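Nitrilotriacetate monooxygenase (PDB 3SDO) probably acts as an FMN-dependent monooxygenase of the NtaA/SnaA/DszA family, a TIM-barrel flavoprotein group related to bacterial luciferase. Local coordinates at residues A[36-42]-A[72-77]; A[58-62]-A[76-82]. One frame throughout, in Å; residues are numbered along the deposited sequence.

Interaction 1 of 2, residues A[36-42]-A[72-77]; sequences SVNFDFY and HFLNRF. With EDO (1,2-ethanediol), chain C.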
loop_
_atom_site.group_PDB
_atom_site.type_symbol
_atom_site.label_atom_id
_atom_site.label_comp_id
_atom_site.label_asym_id
_atom_site.label_seq_id
_atom_site.Cartn_x
_atom_site.Cartn_y
_atom_site.Cartn_z
ATOM N N SER A 36 9.480 2.744 13.570
ATOM C CA SER A 36 8.479 3.266 12.621
ATOM C C SER A 36 8.636 2.826 11.168
ATOM O O SER A 36 7.659 2.756 10.452
ATOM C CB SER A 36 8.363 4.768 12.728
ATOM O OG SER A 36 7.723 5.075 13.962
ATOM N N VAL A 37 9.858 2.527 10.744
ATOM C CA VAL A 37 10.126 1.997 9.416
ATOM C C VAL A 37 10.980 0.716 9.511
ATOM O O VAL A 37 11.922 0.497 8.740
ATOM C CB VAL A 37 10.782 3.062 8.508
ATOM C CG1 VAL A 37 9.770 4.108 8.117
ATOM C CG2 VAL A 37 11.960 3.731 9.197
ATOM N N ASN A 38 10.620 -0.127 10.476
ATOM C CA ASN A 38 11.247 -1.433 10.669
ATOM C C ASN A 38 10.155 -2.480 10.431
ATOM O O ASN A 38 9.307 -2.711 11.324
ATOM C CB ASN A 38 11.784 -1.525 12.104
ATOM C CG ASN A 38 12.476 -2.854 12.397
ATOM O OD1 ASN A 38 11.946 -3.924 12.095
ATOM N ND2 ASN A 38 13.677 -2.777 12.967
ATOM N N PHE A 39 10.173 -3.121 9.248
ATOM C CA PHE A 39 9.087 -4.035 8.873
ATOM C C PHE A 39 8.912 -5.204 9.838
ATOM O O PHE A 39 7.803 -5.507 10.249
ATOM C CB PHE A 39 9.232 -4.579 7.447
ATOM C CG PHE A 39 8.132 -5.545 7.073
ATOM C CD1 PHE A 39 6.825 -5.097 6.932
ATOM C CD2 PHE A 39 8.397 -6.900 6.896
ATOM C CE1 PHE A 39 5.786 -5.991 6.637
ATOM C CE2 PHE A 39 7.384 -7.786 6.613
ATOM C CZ PHE A 39 6.068 -7.329 6.467
ATOM N N ASP A 40 10.003 -5.850 10.205
ATOM C CA ASP A 40 9.916 -6.975 11.120
ATOM C C ASP A 40 9.292 -6.605 12.477
ATOM O O ASP A 40 8.628 -7.426 13.096
ATOM C CB ASP A 40 11.283 -7.581 11.358
ATOM C CG ASP A 40 11.823 -8.340 10.145
ATOM O OD1 ASP A 40 11.092 -8.616 9.161
ATOM O OD2 ASP A 40 13.017 -8.626 10.202
ATOM N N PHE A 41 9.527 -5.388 12.943
ATOM C CA PHE A 41 8.836 -4.898 14.146
ATOM C C PHE A 41 7.326 -4.892 13.992
ATOM O O PHE A 41 6.613 -5.382 14.898
ATOM C CB PHE A 41 9.330 -3.510 14.509
ATOM C CG PHE A 41 8.635 -2.909 15.704
ATOM C CD1 PHE A 41 8.952 -3.330 16.981
ATOM C CD2 PHE A 41 7.665 -1.940 15.538
ATOM C CE1 PHE A 41 8.326 -2.762 18.096
ATOM C CE2 PHE A 41 7.051 -1.362 16.647
ATOM C CZ PHE A 41 7.375 -1.780 17.914
ATOM N N TYR A 42 6.810 -4.358 12.875
ATOM C CA TYR A 42 5.372 -4.423 12.620
ATOM C C TYR A 42 4.833 -5.875 12.578
ATOM O O TYR A 42 3.755 -6.132 13.101
ATOM C CB TYR A 42 4.961 -3.694 11.334
ATOM C CG TYR A 42 5.040 -2.182 11.403
ATOM C CD1 TYR A 42 6.248 -1.533 11.175
ATOM C CD2 TYR A 42 3.927 -1.409 11.653
ATOM C CE1 TYR A 42 6.351 -0.173 11.219
ATOM C CE2 TYR A 42 4.022 -0.018 11.703
ATOM C CZ TYR A 42 5.229 0.585 11.456
ATOM O OH TYR A 42 5.343 1.950 11.495
ATOM N N HIS A 72 7.362 9.854 14.052
ATOM C CA HIS A 72 6.594 8.881 13.248
ATOM C C HIS A 72 6.069 9.492 11.928
ATOM O O HIS A 72 5.980 8.805 10.886
ATOM C CB HIS A 72 5.432 8.252 14.036
ATOM C CG HIS A 72 4.743 7.168 13.270
ATOM N ND1 HIS A 72 5.280 5.907 13.141
ATOM C CD2 HIS A 72 3.601 7.171 12.536
ATOM C CE1 HIS A 72 4.490 5.173 12.372
ATOM N NE2 HIS A 72 3.467 5.914 11.992
ATOM N N PHE A 73 5.761 10.779 11.969
ATOM C CA PHE A 73 5.323 11.509 10.787
ATOM C C PHE A 73 6.479 11.820 9.817
ATOM O O PHE A 73 6.244 12.035 8.624
ATOM C CB PHE A 73 4.615 12.789 11.199
ATOM C CG PHE A 73 3.234 12.580 11.775
ATOM C CD1 PHE A 73 3.056 11.986 13.025
ATOM C CD2 PHE A 73 2.108 13.029 11.082
ATOM C CE1 PHE A 73 1.760 11.807 13.571
ATOM C CE2 PHE A 73 0.810 12.857 11.612
ATOM C CZ PHE A 73 0.640 12.236 12.852
ATOM N N LEU A 74 7.718 11.843 10.315
ATOM C CA LEU A 74 8.892 12.089 9.461
ATOM C C LEU A 74 9.206 10.887 8.555
ATOM O O LEU A 74 9.709 11.051 7.452
ATOM C CB LEU A 74 10.132 12.430 10.304
ATOM C CG LEU A 74 10.156 13.804 10.977
ATOM C CD1 LEU A 74 11.263 13.862 12.025
ATOM C CD2 LEU A 74 10.329 14.925 9.947
ATOM N N ASN A 75 8.888 9.684 9.015
ATOM C CA ASN A 75 9.222 8.463 8.276
ATOM C C ASN A 75 8.354 7.320 8.761
ATOM O O ASN A 75 8.413 6.919 9.930
ATOM C CB ASN A 75 10.715 8.109 8.441
ATOM C CG ASN A 75 11.445 7.965 7.115
ATOM O OD1 ASN A 75 11.769 6.854 6.668
ATOM N ND2 ASN A 75 11.737 9.087 6.492
ATOM N N ARG A 76 7.539 6.813 7.848
ATOM C CA ARG A 76 6.595 5.750 8.122
ATOM C C ARG A 76 6.370 4.976 6.843
ATOM O O ARG A 76 6.688 5.475 5.752
ATOM C CB ARG A 76 5.254 6.328 8.620
ATOM C CG ARG A 76 4.597 7.307 7.663
ATOM C CD ARG A 76 3.592 8.284 8.334
ATOM N NE ARG A 76 2.486 7.601 9.001
ATOM C CZ ARG A 76 1.654 8.157 9.888
ATOM N NH1 ARG A 76 0.718 7.415 10.449
ATOM N NH2 ARG A 76 1.762 9.436 10.250
ATOM N N PHE A 77 5.797 3.772 6.982
ATOM C CA PHE A 77 5.410 2.969 5.837
ATOM C C PHE A 77 4.144 3.547 5.226
ATOM O O PHE A 77 3.416 4.326 5.865
ATOM C CB PHE A 77 5.207 1.487 6.224
ATOM C CG PHE A 77 6.498 0.737 6.481
ATOM C CD1 PHE A 77 7.412 0.516 5.452
ATOM C CD2 PHE A 77 6.797 0.257 7.736
ATOM C CE1 PHE A 77 8.613 -0.188 5.696
ATOM C CE2 PHE A 77 7.967 -0.455 7.981
ATOM C CZ PHE A 77 8.886 -0.672 6.959
HETATM C C1 EDO C . 14.225 -2.804 7.420
HETATM O O1 EDO C . 13.923 -3.052 8.808
HETATM C C2 EDO C . 13.033 -2.122 6.732
HETATM O O2 EDO C . 11.818 -2.899 6.847
HETATM O O HOH W 1 4.067 2.843 9.168
#

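Interaction 2 of 2, residues A[58-62]-A[76-82]; sequences FIADS and RFEPISL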
loop_
_atom_site.group_PDB
_atom_site.type_symbol
_atom_site.label_atom_id
_atom_site.label_comp_id
_atom_site.label_asym_id
_atom_site.label_seq_id
_atom_site.Cartn_x
_atom_site.Cartn_y
_atom_site.Cartn_z
ATOM N N PHE A 58 -4.571 -1.523 12.966
ATOM C CA PHE A 58 -4.913 -0.270 12.313
ATOM C C PHE A 58 -3.627 0.536 12.045
ATOM O O PHE A 58 -2.815 0.770 12.948
ATOM C CB PHE A 58 -5.915 0.525 13.167
ATOM C CG PHE A 58 -6.163 1.945 12.686
ATOM C CD1 PHE A 58 -6.399 2.213 11.352
ATOM C CD2 PHE A 58 -6.159 3.001 13.579
ATOM C CE1 PHE A 58 -6.615 3.525 10.902
ATOM C CE2 PHE A 58 -6.379 4.317 13.150
ATOM C CZ PHE A 58 -6.601 4.581 11.816
ATOM N N ILE A 59 -3.445 0.889 10.778
ATOM C CA ILE A 59 -2.333 1.685 10.288
ATOM C C ILE A 59 -2.902 3.033 9.901
ATOM O O ILE A 59 -3.591 3.158 8.880
ATOM C CB ILE A 59 -1.644 1.022 9.082
ATOM C CG1 ILE A 59 -1.137 -0.372 9.463
ATOM C CG2 ILE A 59 -0.447 1.866 8.584
ATOM C CD1 ILE A 59 -0.139 -0.372 10.651
ATOM N N ALA A 60 -2.666 4.010 10.776
ATOM C CA ALA A 60 -2.996 5.404 10.546
ATOM C C ALA A 60 -2.024 5.961 9.511
ATOM O O ALA A 60 -1.036 5.323 9.177
ATOM C CB ALA A 60 -2.898 6.223 11.873
ATOM N N ASP A 61 -2.302 7.147 9.002
ATOM C CA ASP A 61 -1.463 7.674 7.939
ATOM C C ASP A 61 -1.377 9.193 7.899
ATOM O O ASP A 61 -2.231 9.890 8.472
ATOM C CB ASP A 61 -1.973 7.159 6.600
ATOM C CG ASP A 61 -0.900 7.158 5.535
ATOM O OD1 ASP A 61 0.256 6.780 5.860
ATOM O OD2 ASP A 61 -1.226 7.529 4.389
ATOM N N SER A 62 -0.332 9.673 7.233
ATOM C CA SER A 62 -0.154 11.080 6.906
ATOM C C SER A 62 0.558 11.200 5.568
ATOM O O SER A 62 1.197 10.252 5.108
ATOM C CB SER A 62 0.663 11.784 7.998
ATOM O OG SER A 62 1.959 11.194 8.129
ATOM N N ARG A 76 7.539 6.813 7.848
ATOM C CA ARG A 76 6.595 5.750 8.122
ATOM C C ARG A 76 6.370 4.976 6.843
ATOM O O ARG A 76 6.688 5.475 5.752
ATOM C CB ARG A 76 5.254 6.328 8.620
ATOM C CG ARG A 76 4.597 7.307 7.663
ATOM C CD ARG A 76 3.592 8.284 8.334
ATOM N NE ARG A 76 2.486 7.601 9.001
ATOM C CZ ARG A 76 1.654 8.157 9.888
ATOM N NH1 ARG A 76 0.718 7.415 10.449
ATOM N NH2 ARG A 76 1.762 9.436 10.250
ATOM N N PHE A 77 5.797 3.772 6.982
ATOM C CA PHE A 77 5.410 2.969 5.837
ATOM C C PHE A 77 4.144 3.547 5.226
ATOM O O PHE A 77 3.416 4.326 5.865
ATOM C CB PHE A 77 5.207 1.487 6.224
ATOM C CG PHE A 77 6.498 0.737 6.481
ATOM C CD1 PHE A 77 7.412 0.516 5.452
ATOM C CD2 PHE A 77 6.797 0.257 7.736
ATOM C CE1 PHE A 77 8.613 -0.188 5.696
ATOM C CE2 PHE A 77 7.967 -0.455 7.981
ATOM C CZ PHE A 77 8.886 -0.672 6.959
ATOM N N GLU A 78 3.892 3.188 3.975
ATOM C CA GLU A 78 2.632 3.516 3.324
ATOM C C GLU A 78 1.646 2.341 3.574
ATOM O O GLU A 78 2.068 1.174 3.579
ATOM C CB GLU A 78 2.890 3.791 1.841
ATOM C CG GLU A 78 1.659 4.099 1.029
ATOM C CD GLU A 78 0.866 2.869 0.661
ATOM O OE1 GLU A 78 1.457 1.769 0.512
ATOM O OE2 GLU A 78 -0.359 3.023 0.501
ATOM N N PRO A 79 0.339 2.635 3.825
ATOM C CA PRO A 79 -0.542 1.563 4.339
ATOM C C PRO A 79 -0.881 0.384 3.424
ATOM O O PRO A 79 -0.925 -0.732 3.916
ATOM C CB PRO A 79 -1.823 2.304 4.726
ATOM C CG PRO A 79 -1.359 3.717 5.000
ATOM C CD PRO A 79 -0.315 3.943 3.926
ATOM N N ILE A 80 -1.138 0.594 2.132
ATOM C CA ILE A 80 -1.509 -0.540 1.264
ATOM C C ILE A 80 -0.346 -1.529 1.186
ATOM O O ILE A 80 -0.555 -2.739 1.341
ATOM C CB ILE A 80 -1.927 -0.103 -0.144
ATOM C CG1 ILE A 80 -3.200 0.733 -0.083
ATOM C CG2 ILE A 80 -2.090 -1.330 -1.099
ATOM C CD1 ILE A 80 -4.443 -0.062 0.341
ATOM N N SER A 81 0.862 -1.018 0.921
ATOM C CA SER A 81 2.051 -1.853 0.897
ATOM C C SER A 81 2.271 -2.562 2.244
ATOM O O SER A 81 2.482 -3.773 2.285
ATOM C CB SER A 81 3.317 -1.065 0.520
ATOM O OG SER A 81 3.513 0.089 1.329
ATOM N N LEU A 82 2.231 -1.814 3.342
ATOM C CA LEU A 82 2.493 -2.418 4.656
ATOM C C LEU A 82 1.460 -3.502 4.984
ATOM O O LEU A 82 1.813 -4.607 5.414
ATOM C CB LEU A 82 2.538 -1.337 5.760
ATOM C CG LEU A 82 2.717 -1.834 7.212
ATOM C CD1 LEU A 82 3.998 -2.622 7.434
ATOM C CD2 LEU A 82 2.637 -0.648 8.191
HETATM O O HOH W 2 1.594 5.204 7.561
#

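Interaction 1 of 2, residues A[36-42]-A[72-77]
Y42 and F77 both hold CG anti to their carbonyl carbons (chi1 -71° and -74°), so that the two side chains run antiparallel alongside each other. The F77 ring turns its edge to the Y42 face in an offset edge-to-face stack, with centroids 5.4 Å apart and planes at 74°. F77 CD2 comes within 3.5 Å of Y42 CE1, while its CE2 and CZ lie against the V37 backbone and CZ reaches F39 CB. The H72 imidazole, carried by CG anti to the backbone N, offers its edge to the other segment: ND1 shares a hydrogen bond of 2.7 Å with S36 OG, and Y42 OH lies near the same plane, beside CE1. Y42 OH donates to S36 O at 2.7 Å from somewhat off the carbonyl plane and accepts from a water that in turn takes the N-H of F77, so two hydrogen bonds, one given and one received, fix the phenol oxygen. V37 CG1 packs on the N75–R76 peptide, 3.5 Å from R76 N; the N75 amide itself is bonded by OD1 to R207 of the second subunit. An ethanediol accepts from F39 N through O2 (2.9 Å), at the edge of the F77 ring. N38 caps helix 39-51 with OD1 on F41 N. The contact thus joins the start of that helix to the turn leaving helix 71-74; F39 and Y42 reach on to L82 of helix 79-88, and F77 packs on S115 of the second subunit.

Interaction 2 of 2, residues A[58-62]-A[76-82]
I59, at the end of strand 56-59, packs on P79 and L82 in the first turn of helix 79-88, within the TIM-barrel fold of the luciferase-like monooxygenases. The strand belongs to the parallel barrel sheet, with backbone bonds from I59 to V96 and T98, and the helix lies against its outgoing end. The apolar part is formed by I59 against P79 and L82: I59 CD1 meets L82 CD2 at 3.7 Å, the two chains set roughly perpendicular, and I59 CG2 touches P79 CB. The D61 carboxylate lies against the P79 ring, D61 CG 3.5 Å from P79 CG, a van der Waals contact made by a polar group. Helix capping is the work of E78: at the N-cap, it accepts from S81 N through OE1 on its syn side (2.9 Å) and from I80 N through OE2, which also meets Q112 of the second subunit. The remaining polar contacts centre on R76, whose chain bends at chi3 (-60°) and lays one guanidinium face over the D61–S62 backbone, with S62 N above its centre; this buried N-H has no partner in the model. The R76 guanidinium also forms a cation-pi pair with F73. R76 NH2 makes a weak hydrogen bond to S62 OG, at a donor angle of only 117°. With D61 the attraction is long and purely electrostatic, since OD1 stands well out of the guanidinium plane, 3.9 Å from NE. The stronger partner of D61 is R111 of the second subunit, and D61 is predicted to bind FMN. A water joins the two segments, accepting from R76 NE at 2.9 Å and lying close to D61 OD1 and 2.6 Å from F77 O.

From the N terminus, the chain first passes 36-42, which opens helix 39-51, and then strand 56-59 with its outgoing loop to S62. The turn through helix 71-74 returns at 72-77 to the first of these, closing interaction 1 around 29 residues, and the continuation into helix 79-88 returns to the strand end, closing interaction 2 around 13. The segments alternate, so the two loops cross rather than nest. R76 and F77 belong to both: F77 looks back to helix 39-51, R76 to 58-62. L82 of interaction 2 packs on F39 and Y42 of interaction 1, joining two helices and a barrel strand beside the second subunit.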